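Local coordinates for protein heat-inducible transcription repressor hrcA homolog (Thermotoga maritima, PDB 1STZ) that probably represses class I heat shock genes, the grpE-dnaK-dnaJ and groELS operons, by binding DNA as a negative transcriptional regulator, at residues L103-F108 and H318-Y323. Numbering follows the deposited sequence.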
loop_
_atom_site.group_PDB
_atom_site.type_symbol
_atom_site.label_atom_id
_atom_site.label_comp_id
_atom_site.label_asym_id
_atom_site.label_seq_id
_atom_site.Cartn_x
_atom_site.Cartn_y
_atom_site.Cartn_z
ATOM N N LEU A 103 -2.351 10.212 -0.571
ATOM C CA LEU A 103 -1.674 9.073 -1.153
ATOM C C LEU A 103 -2.093 7.776 -0.465
ATOM O O LEU A 103 -2.379 6.772 -1.125
ATOM C CB LEU A 103 -0.149 9.264 -1.020
ATOM C CG LEU A 103 0.823 9.140 -2.195
ATOM C CD1 LEU A 103 1.739 7.967 -1.984
ATOM C CD2 LEU A 103 0.159 9.045 -3.560
ATOM N N ALA A 104 -2.135 7.811 0.865
ATOM C CA ALA A 104 -2.392 6.614 1.649
ATOM C C ALA A 104 -3.750 5.999 1.320
ATOM O O ALA A 104 -3.857 4.794 1.089
ATOM C CB ALA A 104 -2.295 6.921 3.124
ATOM N N VAL A 105 -4.784 6.831 1.297
ATOM C CA VAL A 105 -6.131 6.336 1.063
ATOM C C VAL A 105 -6.316 5.890 -0.403
ATOM O O VAL A 105 -7.073 4.970 -0.668
ATOM C CB VAL A 105 -7.218 7.339 1.502
ATOM C CG1 VAL A 105 -7.450 8.434 0.467
ATOM C CG2 VAL A 105 -8.489 6.591 1.791
ATOM N N GLU A 106 -5.577 6.506 -1.326
ATOM C CA GLU A 106 -5.648 6.125 -2.738
ATOM C C GLU A 106 -5.071 4.732 -3.022
ATOM O O GLU A 106 -5.299 4.200 -4.119
ATOM C CB GLU A 106 -4.948 7.148 -3.622
ATOM C CG GLU A 106 -5.662 8.488 -3.724
ATOM C CD GLU A 106 -4.885 9.471 -4.593
ATOM O OE1 GLU A 106 -4.955 10.705 -4.332
ATOM O OE2 GLU A 106 -4.180 9.002 -5.538
ATOM N N THR A 107 -4.354 4.139 -2.063
ATOM C CA THR A 107 -3.918 2.748 -2.190
ATOM C C THR A 107 -5.053 1.750 -2.061
ATOM O O THR A 107 -4.862 0.557 -2.324
ATOM C CB THR A 107 -2.820 2.362 -1.186
ATOM O OG1 THR A 107 -3.357 2.314 0.157
ATOM C CG2 THR A 107 -1.674 3.385 -1.177
ATOM N N PHE A 108 -6.229 2.208 -1.648
ATOM C CA PHE A 108 -7.350 1.297 -1.550
ATOM C C PHE A 108 -7.680 0.761 -2.938
ATOM O O PHE A 108 -7.822 1.509 -3.901
ATOM C CB PHE A 108 -8.592 1.934 -0.955
ATOM C CG PHE A 108 -9.724 0.965 -0.781
ATOM C CD1 PHE A 108 -9.682 0.010 0.209
ATOM C CD2 PHE A 108 -10.804 0.966 -1.645
ATOM C CE1 PHE A 108 -10.716 -0.919 0.366
ATOM C CE2 PHE A 108 -11.859 0.030 -1.484
ATOM C CZ PHE A 108 -11.805 -0.897 -0.479
ATOM N N HIS A 318 -12.762 13.078 7.531
ATOM C CA HIS A 318 -13.765 13.345 6.503
ATOM C C HIS A 318 -13.267 12.885 5.153
ATOM O O HIS A 318 -13.977 12.207 4.413
ATOM C CB HIS A 318 -14.118 14.831 6.401
ATOM C CG HIS A 318 -15.145 15.110 5.354
ATOM N ND1 HIS A 318 -14.824 15.612 4.113
ATOM C CD2 HIS A 318 -16.488 14.914 5.347
ATOM C CE1 HIS A 318 -15.922 15.708 3.385
ATOM N NE2 HIS A 318 -16.947 15.298 4.111
ATOM N N ARG A 319 -12.039 13.257 4.830
ATOM C CA ARG A 319 -11.452 12.921 3.544
ATOM C C ARG A 319 -11.347 11.409 3.337
ATOM O O ARG A 319 -11.689 10.910 2.277
ATOM C CB ARG A 319 -10.080 13.552 3.459
ATOM C CG ARG A 319 -9.278 13.252 2.218
ATOM C CD ARG A 319 -7.786 13.276 2.492
ATOM N NE ARG A 319 -7.461 14.445 3.279
ATOM C CZ ARG A 319 -6.558 14.525 4.249
ATOM N NH1 ARG A 319 -5.783 13.508 4.591
ATOM N NH2 ARG A 319 -6.417 15.676 4.876
ATOM N N VAL A 320 -10.837 10.710 4.338
ATOM C CA VAL A 320 -10.622 9.284 4.262
ATOM C C VAL A 320 -11.964 8.541 4.195
ATOM O O VAL A 320 -12.093 7.593 3.437
ATOM C CB VAL A 320 -9.794 8.772 5.456
ATOM C CG1 VAL A 320 -9.754 7.272 5.489
ATOM C CG2 VAL A 320 -8.398 9.289 5.376
ATOM N N PHE A 321 -12.956 9.020 4.942
ATOM C CA PHE A 321 -14.254 8.360 5.070
ATOM C C PHE A 321 -14.983 8.489 3.775
ATOM O O PHE A 321 -15.438 7.507 3.221
ATOM C CB PHE A 321 -15.040 8.991 6.201
ATOM C CG PHE A 321 -16.328 8.286 6.563
ATOM C CD1 PHE A 321 -16.333 7.307 7.532
ATOM C CD2 PHE A 321 -17.542 8.694 6.020
ATOM C CE1 PHE A 321 -17.513 6.703 7.930
ATOM C CE2 PHE A 321 -18.739 8.093 6.408
ATOM C CZ PHE A 321 -18.724 7.086 7.348
ATOM N N GLU A 322 -15.040 9.703 3.255
ATOM C CA GLU A 322 -15.660 9.944 1.976
ATOM C C GLU A 322 -15.024 9.144 0.803
ATOM O O GLU A 322 -15.742 8.581 -0.022
ATOM C CB GLU A 322 -15.658 11.440 1.659
ATOM C CG GLU A 322 -16.421 11.738 0.387
ATOM C CD GLU A 322 -16.518 13.215 0.035
ATOM O OE1 GLU A 322 -15.519 13.960 0.188
ATOM O OE2 GLU A 322 -17.602 13.615 -0.452
ATOM N N TYR A 323 -13.699 9.108 0.714
ATOM C CA TYR A 323 -13.033 8.315 -0.337
ATOM C C TYR A 323 -13.443 6.846 -0.291
ATOM O O TYR A 323 -13.824 6.286 -1.305
ATOM C CB TYR A 323 -11.512 8.428 -0.231
ATOM C CG TYR A 323 -10.743 7.874 -1.413
ATOM C CD1 TYR A 323 -10.415 8.685 -2.504
ATOM C CD2 TYR A 323 -10.324 6.551 -1.442
ATOM C CE1 TYR A 323 -9.702 8.185 -3.575
ATOM C CE2 TYR A 323 -9.608 6.049 -2.513
ATOM C CZ TYR A 323 -9.310 6.858 -3.570
ATOM O OH TYR A 323 -8.590 6.347 -4.617
HETATM O O HOH W 1 -8.351 3.946 -5.153
#
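V105 and Y323 dock a short, weakly bonded helical turn, 103-106, on helix 314-334, whose F321 packs on V304 and L306 of strand 299-309, consistent with the GAF-like fold of the C-terminal family. Apolar packing dominates. V105 CG1 lies over one face of the Y323 ring, a CH-pi contact 4.1 Å from the centroid and 21° off the ring normal. The second methyl, CG2, stands anti to the backbone N and bridges two residues one helical turn apart, meeting Y323 CD2 at 3.7 Å and V320 CG1 at 4.0 Å. On the helix side, CG of Y323 is anti to its own N (chi1 -169°), which carries the ring across to 103-108. There the E106 and Y323 side chains cross at about a right angle, E106 CG coming to 3.7 Å from Y323 OH, yet the carboxylate and ring planes are only 22° apart.

Charge pairing lies beside the contact: R319 NH1 forms salt bridges with D102 and with E180 of the second subunit, placing this packing next to a subunit interface.

Polar contact between the segments goes through water, as no direct hydrogen bond joins them. A water in the plane of the Y323 ring, at its edge, is 2.5 Å from Y323 OH and donates to E106 O and, at 2.8 Å, to F108 O.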